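Local atomic coordinates of dihydrodipicolinate synthase (Bacillus anthracis, PDB entry 3HIJ), a protein that forms a Schiff base with pyruvate and, as a dihydrodipicolinate synthase, condenses it with aspartate semialdehyde on the route to diaminopimelate and lysine. Residues Thr171-Ile176 / Met197-Lys202; Ala101-Ala106 / Pro131-Asn136; Thr6-Met11 / Ala40-Gly45. All blocks are in the same frame, centred on the assembly; numbering follows the deposited sequence.

How the interactions relate
Interactions 2 and 3 lie in the inner strand sheet of the TIM barrel. Each joins two neighbouring parallel strands of a beta-alpha-beta unit. The bonding in both is mainly backbone hydrogen bonds with apolar side chains on either face. The two touch inside the barrel, where CE of M103 lies 3.5 Å from CG1 of V42. All three are buried, but interaction 1 lies further out, about 17 Å from the chain centre to the contact centre. It joins helix 169-178 to the turn ending helix 193-198, is covered by a second subunit, and its I176 binds a sodium ion. No hydrogen bond spans its segments. It meets interaction 3 through T6, which packs on M197 and K202.

Interaction 1: Thr171-Ile176 / Met197-Lys202; sequences TMTEII and MAVGAK. With NA (sodium ion), chain F.
T173 and V199 meet with their side chains crossed at about a right angle. OG1 of T173 touches CB of V199 at 3.6 Å, and CG2 of V199 lies almost as near. A chi1 of -63° sets OG1 anti to the carbonyl carbon, where it can reach both V199 and V169 O. The hydroxyl is hydrogen-bonded to V169 O, one turn back, and to NE2 of H235 of the second subunit.

I176 approaches differently. Its chain is extended (chi2 160°), and CD1 lies over the face of the peptide that joins G200 to A201. CD1 is 3.4 Å from G200 C and 3.6 Å from A201 N. G200 is a glycine, so no side chain stands between CD1 and the peptide. It has positive phi and ends helix 193-198 in a Schellman motif, with its N bonded to M197 O at 2.9 Å.

The other end of I176 serves a metal. Its carbonyl O binds the sodium ion at 2.3 Å. Two waters and the carbonyl oxygens of T179 and A180 also coordinate the ion.

No hydrogen bond spans the two segments. The contact therefore rests on van der Waals packing, while the T173 hydroxyl turns to V169 and the second subunit, and the I176 carbonyl O turns to sodium.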
ATOM      1  N   THR A 171      15.117  -0.490   8.728  1.00 15.33           N
ATOM      2  CA  THR A 171      14.755  -1.396   9.831  1.00 15.56           C
ATOM      3  C   THR A 171      15.887  -2.373  10.142  1.00 12.77           C
ATOM      4  O   THR A 171      16.161  -2.611  11.288  1.00 13.43           O
ATOM      5  CB  THR A 171      13.400  -2.132   9.587  1.00 14.95           C
ATOM      6  OG1 THR A 171      13.472  -2.886   8.402  1.00 20.26           O
ATOM      7  CG2 THR A 171      12.309  -1.117   9.272  1.00 20.90           C
ATOM      8  N   MET A 172      16.538  -2.932   9.134  1.00 11.38           N
ATOM      9  CA  MET A 172      17.777  -3.662   9.372  1.00 13.52           C
ATOM     10  C   MET A 172      18.773  -2.883  10.203  1.00 13.15           C
ATOM     11  O   MET A 172      19.364  -3.438  11.121  1.00 12.39           O
ATOM     12  CB  MET A 172      18.488  -4.016   8.057  1.00 12.67           C
ATOM     13  CG  MET A 172      17.681  -4.993   7.255  1.00 19.42           C
ATOM     14  SD  MET A 172      18.598  -5.512   5.761  1.00 20.43           S
ATOM     15  CE  MET A 172      17.245  -5.420   4.617  1.00 20.92           C
ATOM     16  N   THR A 173      18.992  -1.612   9.827  1.00 13.68           N
ATOM     17  CA  THR A 173      19.894  -0.754  10.589  1.00 14.59           C
ATOM     18  C   THR A 173      19.506  -0.752  12.072  1.00 14.13           C
ATOM     19  O   THR A 173      20.341  -0.912  12.938  1.00 12.41           O
ATOM     20  CB  THR A 173      19.858   0.761  10.121  1.00 15.85           C
ATOM     21  OG1 THR A 173      20.304   0.849   8.776  1.00 14.95           O
ATOM     22  CG2 THR A 173      20.776   1.647  11.009  1.00 11.06           C
ATOM     23  N   GLU A 174      18.219  -0.569  12.331  1.00 14.36           N
ATOM     24  CA  GLU A 174      17.713  -0.436  13.693  1.00 16.32           C
ATOM     25  C   GLU A 174      17.813  -1.763  14.478  1.00 16.23           C
ATOM     26  O   GLU A 174      18.139  -1.759  15.674  1.00 15.13           O
ATOM     27  CB  GLU A 174      16.268   0.093  13.609  1.00 17.00           C
ATOM     28  CG  GLU A 174      15.771   0.671  14.858  1.00 19.87           C
ATOM     29  CD  GLU A 174      14.260   0.945  14.786  1.00 25.77           C
ATOM     30  OE1 GLU A 174      13.689   1.142  13.665  1.00 25.00           O
ATOM     31  OE2 GLU A 174      13.663   0.989  15.871  1.00 23.99           O
ATOM     32  N   ILE A 175      17.576  -2.901  13.788  1.00 14.80           N
ATOM     33  CA  ILE A 175      17.805  -4.213  14.375  1.00 13.95           C
ATOM     34  C   ILE A 175      19.316  -4.399  14.715  1.00 15.38           C
ATOM     35  O   ILE A 175      19.686  -4.948  15.757  1.00 14.89           O
ATOM     36  CB  ILE A 175      17.344  -5.350  13.427  1.00 13.46           C
ATOM     37  CG1 ILE A 175      15.783  -5.280  13.203  1.00 14.89           C
ATOM     38  CG2 ILE A 175      17.822  -6.718  13.940  1.00 10.11           C
ATOM     39  CD1 ILE A 175      15.250  -6.219  12.072  1.00 13.36           C
ATOM     40  N   ILE A 176      20.188  -4.001  13.801  1.00 15.94           N
ATOM     41  CA  ILE A 176      21.617  -4.165  14.026  1.00 14.72           C
ATOM     42  C   ILE A 176      21.982  -3.388  15.288  1.00 16.74           C
ATOM     43  O   ILE A 176      22.618  -3.917  16.212  1.00 16.26           O
ATOM     44  CB  ILE A 176      22.395  -3.689  12.826  1.00 14.59           C
ATOM     45  CG1 ILE A 176      22.326  -4.788  11.733  1.00  9.57           C
ATOM     46  CG2 ILE A 176      23.886  -3.334  13.269  1.00 10.22           C
ATOM     47  CD1 ILE A 176      22.631  -4.294  10.347  1.00  8.31           C
ATOM     48  N   MET A 197      24.753  -4.681   3.377  1.00 11.13           N
ATOM     49  CA  MET A 197      26.079  -4.902   4.004  1.00 10.91           C
ATOM     50  C   MET A 197      26.724  -3.561   4.344  1.00 12.43           C
ATOM     51  O   MET A 197      27.373  -3.460   5.348  1.00 12.72           O
ATOM     52  CB  MET A 197      26.989  -5.759   3.127  1.00 10.19           C
ATOM     53  CG  MET A 197      26.528  -7.297   3.193  1.00 10.41           C
ATOM     54  SD  MET A 197      27.537  -8.303   2.172  1.00 16.81           S
ATOM     55  CE  MET A 197      28.948  -8.559   3.293  1.00 14.71           C
ATOM     56  N   ALA A 198      26.467  -2.536   3.541  1.00 12.66           N
ATOM     57  CA  ALA A 198      26.972  -1.209   3.820  1.00 14.73           C
ATOM     58  C   ALA A 198      26.488  -0.702   5.156  1.00 15.82           C
ATOM     59  O   ALA A 198      27.252   0.000   5.818  1.00 17.84           O
ATOM     60  CB  ALA A 198      26.484  -0.251   2.749  1.00 15.21           C
ATOM     61  N   VAL A 199      25.253  -1.038   5.562  1.00 14.99           N
ATOM     62  CA  VAL A 199      24.740  -0.590   6.840  1.00 15.04           C
ATOM     63  C   VAL A 199      25.082  -1.566   7.951  1.00 15.45           C
ATOM     64  O   VAL A 199      24.766  -1.300   9.079  1.00 15.31           O
ATOM     65  CB  VAL A 199      23.216  -0.252   6.879  1.00 15.57           C
ATOM     66  CG1 VAL A 199      22.866   0.783   5.804  1.00 12.26           C
ATOM     67  CG2 VAL A 199      22.333  -1.523   6.749  1.00 14.01           C
ATOM     68  N   GLY A 200      25.749  -2.672   7.654  1.00 14.70           N
ATOM     69  CA  GLY A 200      26.087  -3.593   8.783  1.00 14.71           C
ATOM     70  C   GLY A 200      25.526  -5.035   8.693  1.00 14.46           C
ATOM     71  O   GLY A 200      25.806  -5.841   9.579  1.00 14.54           O
ATOM     72  N   ALA A 201      24.761  -5.363   7.633  1.00 12.20           N
ATOM     73  CA  ALA A 201      24.251  -6.723   7.436  1.00 11.24           C
ATOM     74  C   ALA A 201      25.424  -7.645   7.235  1.00 11.77           C
ATOM     75  O   ALA A 201      26.402  -7.274   6.600  1.00 11.15           O
ATOM     76  CB  ALA A 201      23.325  -6.808   6.219  1.00  9.00           C
ATOM     77  N   LYS A 202      25.325  -8.855   7.773  1.00 12.85           N
ATOM     78  CA  LYS A 202      26.394  -9.796   7.679  1.00 13.44           C
ATOM     79  C   LYS A 202      26.441 -10.371   6.281  1.00 13.42           C
ATOM     80  O   LYS A 202      27.491 -10.789   5.843  1.00 13.83           O
ATOM     81  CB  LYS A 202      26.181 -10.930   8.686  1.00 14.66           C
ATOM     82  CG  LYS A 202      27.273 -11.981   8.533  1.00 18.93           C
ATOM     83  CD  LYS A 202      27.619 -12.557   9.876  1.00 20.08           C
ATOM     84  CE  LYS A 202      28.783 -13.609   9.726  1.00 20.68           C
ATOM     85  NZ  LYS A 202      28.677 -14.411  11.070  1.00 28.23           N
TER
HETATM   86 NA    NA F 294      23.477  -5.988  16.767  1.00 20.54          NA
HETATM   87  O   HOH W   1      23.649  -7.084  14.696  1.00 15.44           O
HETATM   88  O   HOH W   2      25.350  -4.487  17.252  1.00 20.48           O

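Interaction 2: Ala101-Ala106 / Pro131-Asn136; sequences AVMLVA and PVMLYN
The Y135 ring stands between M103 and V105, which approach from opposite sides of its plane. Both contacts are oblique. This is one tightly packed part of the contact. SD of M103 is 4.4 Å from the ring centroid and 37° off the ring normal, a Met-aromatic contact. M103 bends at chi3, which carries CE back to 3.7 Å from CD2 of Y135. V105 lies alongside the tyrosine and points the same way. Its chi1 of 71° leaves CG2 anti to the backbone N, and that methyl reaches CD2 of Y135 at 3.6 Å.

The opposite face of the sheet is also close. The side chains of L104 and V132 cross at about a right angle, with CD1 of L104 3.6 Å from CG1 of V132. CG2 of V102 meets CG2 of V132. Helix 114-126 covers L104 through F121 and I124.

Backbone hydrogen bonds join the two parallel strands. M133 N to V102 O is the shortest, at 2.7 Å. L104 N to M133 O and A106 N to Y135 O are fairly straight. Y135 N to L104 O is weak, with an angle of 125° at the hydrogen.

The looser side is at P131, which is partly exposed. Its O still accepts V102 N, but its CB stays 4.2 Å from CB of A101. Further along, L134 buries little surface against the other strand and turns to I159 and F121.

The OH of Y135 bonds T46, and Y109 of the third subunit packs on the tyrosine. This group is consistent with the Tyr-Thr-Tyr triad known in this enzyme family. The strands and helix 114-126 form a beta-alpha-beta crossover of the TIM barrel.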
ATOM      1  N   ALA A 101      20.946 -25.775  12.060  1.00 13.81           N
ATOM      2  CA  ALA A 101      20.184 -24.591  12.494  1.00 12.85           C
ATOM      3  C   ALA A 101      18.809 -24.719  11.888  1.00 12.04           C
ATOM      4  O   ALA A 101      18.621 -25.523  10.940  1.00 11.66           O
ATOM      5  CB  ALA A 101      20.840 -23.326  11.970  1.00 11.06           C
ATOM      6  N   VAL A 102      17.867 -23.911  12.368  1.00 10.39           N
ATOM      7  CA  VAL A 102      16.554 -23.875  11.719  1.00 11.08           C
ATOM      8  C   VAL A 102      16.206 -22.446  11.412  1.00 11.76           C
ATOM      9  O   VAL A 102      16.623 -21.515  12.167  1.00 13.43           O
ATOM     10  CB  VAL A 102      15.433 -24.556  12.547  1.00 11.71           C
ATOM     11  CG1 VAL A 102      15.686 -26.062  12.693  1.00  9.59           C
ATOM     12  CG2 VAL A 102      15.236 -23.895  13.965  1.00 11.43           C
ATOM     13  N   MET A 103      15.470 -22.260  10.315  1.00 10.84           N
ATOM     14  CA  MET A 103      14.956 -20.947   9.926  1.00  9.97           C
ATOM     15  C   MET A 103      13.420 -20.927  10.157  1.00  9.47           C
ATOM     16  O   MET A 103      12.733 -21.857   9.738  1.00  9.28           O
ATOM     17  CB  MET A 103      15.268 -20.653   8.454  1.00 10.01           C
ATOM     18  CG  MET A 103      14.782 -19.241   8.057  1.00 12.36           C
ATOM     19  SD  MET A 103      15.061 -18.936   6.324  1.00 18.00           S
ATOM     20  CE  MET A 103      13.932 -20.151   5.539  1.00 13.62           C
ATOM     21  N   LEU A 104      12.910 -19.900  10.832  1.00  8.62           N
ATOM     22  CA  LEU A 104      11.514 -19.856  11.220  1.00 10.09           C
ATOM     23  C   LEU A 104      10.881 -18.656  10.599  1.00 10.08           C
ATOM     24  O   LEU A 104      11.141 -17.527  11.008  1.00  9.73           O
ATOM     25  CB  LEU A 104      11.399 -19.699  12.755  1.00 10.40           C
ATOM     26  CG  LEU A 104      12.001 -20.821  13.568  1.00 11.98           C
ATOM     27  CD1 LEU A 104      11.720 -20.608  15.071  1.00 12.62           C
ATOM     28  CD2 LEU A 104      11.545 -22.221  13.077  1.00  8.62           C
ATOM     29  N   VAL A 105      10.017 -18.870   9.615  1.00 11.05           N
ATOM     30  CA  VAL A 105       9.298 -17.730   8.992  1.00  9.87           C
ATOM     31  C   VAL A 105       8.251 -17.077   9.869  1.00 10.39           C
ATOM     32  O   VAL A 105       7.615 -17.727  10.710  1.00 12.70           O
ATOM     33  CB  VAL A 105       8.633 -18.205   7.647  1.00 10.26           C
ATOM     34  CG1 VAL A 105       7.424 -19.170   7.872  1.00  5.88           C
ATOM     35  CG2 VAL A 105       8.260 -16.999   6.810  1.00 10.40           C
ATOM     36  N   ALA A 106       8.005 -15.803   9.684  1.00 11.20           N
ATOM     37  CA  ALA A 106       6.824 -15.160  10.323  1.00 11.40           C
ATOM     38  C   ALA A 106       5.591 -15.875   9.807  1.00 11.57           C
ATOM     39  O   ALA A 106       5.492 -16.086   8.592  1.00 12.29           O
ATOM     40  CB  ALA A 106       6.732 -13.689   9.925  1.00 11.99           C
ATOM     41  N   PRO A 131      20.742 -23.465  16.905  1.00 15.57           N
ATOM     42  CA  PRO A 131      20.574 -22.055  16.580  1.00 15.16           C
ATOM     43  C   PRO A 131      19.345 -21.834  15.684  1.00 14.33           C
ATOM     44  O   PRO A 131      19.098 -22.631  14.778  1.00 12.67           O
ATOM     45  CB  PRO A 131      21.830 -21.735  15.735  1.00 15.27           C
ATOM     46  CG  PRO A 131      22.830 -22.822  16.026  1.00 16.01           C
ATOM     47  CD  PRO A 131      22.111 -23.983  16.664  1.00 15.76           C
ATOM     48  N   VAL A 132      18.678 -20.697  15.878  1.00 13.89           N
ATOM     49  CA  VAL A 132      17.500 -20.317  15.116  1.00 13.23           C
ATOM     50  C   VAL A 132      17.737 -19.022  14.338  1.00 13.62           C
ATOM     51  O   VAL A 132      18.229 -18.027  14.913  1.00 13.46           O
ATOM     52  CB  VAL A 132      16.305 -20.107  16.055  1.00 14.24           C
ATOM     53  CG1 VAL A 132      15.120 -19.414  15.313  1.00 10.47           C
ATOM     54  CG2 VAL A 132      15.876 -21.492  16.694  1.00 14.86           C
ATOM     55  N   MET A 133      17.388 -19.036  13.047  1.00 12.04           N
ATOM     56  CA  MET A 133      17.330 -17.769  12.282  1.00 12.94           C
ATOM     57  C   MET A 133      15.852 -17.350  12.078  1.00 11.43           C
ATOM     58  O   MET A 133      15.092 -18.141  11.517  1.00 14.06           O
ATOM     59  CB  MET A 133      17.994 -17.990  10.932  1.00 11.81           C
ATOM     60  CG  MET A 133      17.865 -16.791   9.980  1.00 12.68           C
ATOM     61  SD  MET A 133      18.794 -17.197   8.482  1.00 20.47           S
ATOM     62  CE  MET A 133      20.450 -16.914   8.976  1.00 23.02           C
ATOM     63  N   LEU A 134      15.430 -16.183  12.538  1.00 10.19           N
ATOM     64  CA  LEU A 134      14.111 -15.646  12.190  1.00 10.18           C
ATOM     65  C   LEU A 134      14.044 -15.298  10.693  1.00 11.11           C
ATOM     66  O   LEU A 134      15.083 -15.084  10.054  1.00 12.02           O
ATOM     67  CB  LEU A 134      13.833 -14.371  12.996  1.00  9.06           C
ATOM     68  CG  LEU A 134      14.003 -14.614  14.475  1.00  9.52           C
ATOM     69  CD1 LEU A 134      13.819 -13.276  15.242  1.00  7.88           C
ATOM     70  CD2 LEU A 134      13.047 -15.751  15.041  1.00  7.30           C
ATOM     71  N   TYR A 135      12.842 -15.228  10.120  1.00 10.95           N
ATOM     72  CA  TYR A 135      12.737 -14.865   8.725  1.00 10.90           C
ATOM     73  C   TYR A 135      11.551 -13.935   8.601  1.00 11.76           C
ATOM     74  O   TYR A 135      10.396 -14.345   8.730  1.00 13.33           O
ATOM     75  CB  TYR A 135      12.620 -16.158   7.906  1.00 10.05           C
ATOM     76  CG  TYR A 135      12.228 -16.108   6.437  1.00 12.84           C
ATOM     77  CD1 TYR A 135      12.415 -14.959   5.652  1.00 11.49           C
ATOM     78  CD2 TYR A 135      11.663 -17.253   5.831  1.00 13.07           C
ATOM     79  CE1 TYR A 135      12.097 -14.959   4.354  1.00 10.81           C
ATOM     80  CE2 TYR A 135      11.295 -17.241   4.525  1.00 13.67           C
ATOM     81  CZ  TYR A 135      11.526 -16.103   3.790  1.00 14.10           C
ATOM     82  OH  TYR A 135      11.200 -16.104   2.478  1.00 13.34           O
ATOM     83  N   ASN A 136      11.844 -12.662   8.406  1.00 11.28           N
ATOM     84  CA  ASN A 136      10.830 -11.632   8.208  1.00 11.71           C
ATOM     85  C   ASN A 136      10.533 -11.507   6.732  1.00 11.16           C
ATOM     86  O   ASN A 136      11.438 -11.290   5.929  1.00 11.59           O
ATOM     87  CB  ASN A 136      11.342 -10.289   8.800  1.00 11.20           C
ATOM     88  CG  ASN A 136      10.351  -9.173   8.633  1.00 13.34           C
ATOM     89  OD1 ASN A 136       9.206  -9.288   9.070  1.00 14.38           O
ATOM     90  ND2 ASN A 136      10.773  -8.076   7.937  1.00 10.44           N
TER

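Interaction 3: Thr6-Met11 / Ala40-Gly45; sequences TIATAM and AIVVGG
A8 and A40, T9 and I41, and A10 and V42 pair across the neighbouring parallel strands 7-10 and 40-43 of the TIM barrel. Helix 23-34 connects them in a beta-alpha-beta unit.

Backbone hydrogen bonds make the join. T9 N donates to A40 O at 2.8 Å. In return T9 O accepts V42 N, also at 2.8 Å, with the donor tilted 31° from the carbonyl plane. M11 N then bonds to V42 O at 2.9 Å. T9 thus gives and takes one bond with the same neighbouring strand. A CA-H...O contact from A8 CA to A40 O adds to the first of these bonds.

Apolar contacts differ on the two faces. On the face lining the barrel interior three alanines, A8, A10 and A40, sit with V42. CB of A8 lies 4.1 Å from CB of A40, and A10 lies beside V42. F4 packs on A40 there.

On the face of T9 and I41, the isoleucine meets M11, which comes in from the C-terminal end of its segment, the two side chains meeting aslant. The first torsion of M11, 58°, places CG between its backbone N and carbonyl carbon. From there CG touches CG2 of I41 at 3.5 Å, and SD stays near the same methyl. Helices 23-34 and 55-69 cover both residues, through L33 and V65 for M11 and through V30 and V69 for I41.

The polar side chain on this face is T9. Its hydroxyl is hydrogen-bonded to the hydroxyls of S209 and T38, outside the pair of strands.

Two waters bridge the strand ends. Water 3 links M11 O to G44 N. Water 4 donates to M11 O and to V42 O, both at 2.7 Å, and accepts from G45 N at 2.9 Å.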
ATOM      1  N   THR A   6      28.785 -15.132   4.326  1.00 11.85           N
ATOM      2  CA  THR A   6      28.200 -14.000   3.695  1.00 12.16           C
ATOM      3  C   THR A   6      27.113 -14.388   2.680  1.00 12.49           C
ATOM      4  O   THR A   6      26.281 -13.544   2.360  1.00 12.53           O
ATOM      5  CB  THR A   6      29.299 -13.219   2.976  1.00 13.40           C
ATOM      6  OG1 THR A   6      30.104 -14.151   2.253  1.00 10.93           O
ATOM      7  CG2 THR A   6      30.197 -12.477   4.027  1.00 11.29           C
ATOM      8  N   ILE A   7      27.119 -15.635   2.162  1.00 11.42           N
ATOM      9  CA  ILE A   7      26.084 -16.038   1.201  1.00 11.48           C
ATOM     10  C   ILE A   7      25.450 -17.377   1.584  1.00 12.87           C
ATOM     11  O   ILE A   7      25.983 -18.488   1.229  1.00 13.60           O
ATOM     12  CB  ILE A   7      26.670 -16.190  -0.236  1.00 13.17           C
ATOM     13  CG1 ILE A   7      27.460 -14.911  -0.658  1.00 10.54           C
ATOM     14  CG2 ILE A   7      25.562 -16.615  -1.227  1.00 10.36           C
ATOM     15  CD1 ILE A   7      28.046 -14.912  -2.154  1.00  5.73           C
ATOM     16  N   ALA A   8      24.301 -17.293   2.247  1.00 12.02           N
ATOM     17  CA  ALA A   8      23.518 -18.464   2.602  1.00 11.87           C
ATOM     18  C   ALA A   8      22.656 -18.619   1.398  1.00 12.37           C
ATOM     19  O   ALA A   8      22.157 -17.620   0.897  1.00 14.99           O
ATOM     20  CB  ALA A   8      22.618 -18.133   3.812  1.00 11.59           C
ATOM     21  N   THR A   9      22.461 -19.816   0.903  1.00 12.01           N
ATOM     22  CA  THR A   9      21.618 -19.960  -0.316  1.00 11.14           C
ATOM     23  C   THR A   9      20.294 -20.707  -0.017  1.00 10.54           C
ATOM     24  O   THR A   9      20.332 -21.766   0.632  1.00  8.87           O
ATOM     25  CB  THR A   9      22.371 -20.700  -1.377  1.00 11.51           C
ATOM     26  OG1 THR A   9      23.442 -19.865  -1.850  1.00 11.43           O
ATOM     27  CG2 THR A   9      21.416 -21.142  -2.579  1.00  8.79           C
ATOM     28  N   ALA A  10      19.144 -20.132  -0.377  1.00  8.64           N
ATOM     29  CA  ALA A  10      17.889 -20.848  -0.092  1.00  8.62           C
ATOM     30  C   ALA A  10      17.725 -21.807  -1.243  1.00  8.90           C
ATOM     31  O   ALA A  10      17.223 -21.398  -2.289  1.00  9.22           O
ATOM     32  CB  ALA A  10      16.681 -19.867   0.005  1.00  9.13           C
ATOM     33  N   MET A  11      18.216 -23.043  -1.109  1.00  8.25           N
ATOM     34  CA  MET A  11      18.255 -23.975  -2.250  0.50  7.08           C
ATOM     35  C   MET A  11      16.902 -24.362  -2.760  1.00  8.36           C
ATOM     36  O   MET A  11      15.969 -24.632  -1.977  1.00 11.03           O
ATOM     37  CB  MET A  11      19.135 -25.227  -2.043  0.50  4.37           C
ATOM     38  CG  MET A  11      18.847 -26.152  -0.901  0.50  9.00           C
ATOM     39  SD  MET A  11      19.673 -27.776  -1.326  0.50  9.05           S
ATOM     40  CE  MET A  11      18.204 -28.691  -1.678  0.50  2.36           C
ATOM     41  N   ALA A  40      26.400 -21.304   3.331  1.00 10.83           N
ATOM     42  CA  ALA A  40      25.418 -22.028   4.220  1.00 10.93           C
ATOM     43  C   ALA A  40      24.247 -22.357   3.336  1.00 12.12           C
ATOM     44  O   ALA A  40      23.969 -21.604   2.392  1.00 12.24           O
ATOM     45  CB  ALA A  40      24.924 -21.157   5.350  1.00 10.75           C
ATOM     46  N   ILE A  41      23.577 -23.471   3.586  1.00 11.30           N
ATOM     47  CA  ILE A  41      22.501 -23.841   2.723  1.00 11.36           C
ATOM     48  C   ILE A  41      21.222 -23.836   3.543  1.00 11.31           C
ATOM     49  O   ILE A  41      21.171 -24.481   4.552  1.00 11.65           O
ATOM     50  CB  ILE A  41      22.756 -25.238   2.121  1.00 12.02           C
ATOM     51  CG1 ILE A  41      23.922 -25.183   1.103  1.00 10.45           C
ATOM     52  CG2 ILE A  41      21.430 -25.769   1.501  1.00 11.45           C
ATOM     53  CD1 ILE A  41      24.376 -26.649   0.578  1.00 11.68           C
ATOM     54  N   VAL A  42      20.219 -23.068   3.113  1.00 12.11           N
ATOM     55  CA  VAL A  42      18.902 -23.114   3.663  1.00 11.92           C
ATOM     56  C   VAL A  42      18.068 -24.094   2.892  1.00 11.69           C
ATOM     57  O   VAL A  42      17.843 -23.914   1.676  1.00 13.29           O
ATOM     58  CB  VAL A  42      18.184 -21.706   3.650  1.00 12.60           C
ATOM     59  CG1 VAL A  42      16.703 -21.867   4.199  1.00  9.27           C
ATOM     60  CG2 VAL A  42      19.006 -20.668   4.481  1.00 12.79           C
ATOM     61  N   VAL A  43      17.565 -25.113   3.584  1.00 12.07           N
ATOM     62  CA  VAL A  43      16.953 -26.246   2.884  1.00 11.76           C
ATOM     63  C   VAL A  43      15.452 -26.175   3.175  1.00 11.61           C
ATOM     64  O   VAL A  43      15.062 -25.962   4.309  1.00 10.93           O
ATOM     65  CB  VAL A  43      17.475 -27.623   3.402  1.00 12.78           C
ATOM     66  CG1 VAL A  43      16.865 -28.755   2.546  1.00  9.47           C
ATOM     67  CG2 VAL A  43      18.979 -27.701   3.385  1.00 14.15           C
ATOM     68  N   GLY A  44      14.613 -26.305   2.142  1.00 11.92           N
ATOM     69  CA  GLY A  44      13.170 -26.235   2.358  1.00 11.46           C
ATOM     70  C   GLY A  44      12.677 -24.896   2.834  1.00 12.30           C
ATOM     71  O   GLY A  44      11.710 -24.812   3.585  1.00 13.92           O
ATOM     72  N   GLY A  45      13.318 -23.806   2.438  1.00 12.78           N
ATOM     73  CA  GLY A  45      12.682 -22.479   2.654  1.00 11.52           C
ATOM     74  C   GLY A  45      11.622 -22.175   1.576  1.00 11.79           C
ATOM     75  O   GLY A  45      11.247 -23.064   0.792  1.00 11.02           O
TER
HETATM   76  O   HOH W   3      15.187 -26.936  -0.488  1.00  8.10           O
HETATM   77  O   HOH W   4      15.477 -23.552   0.448  1.00 11.95           O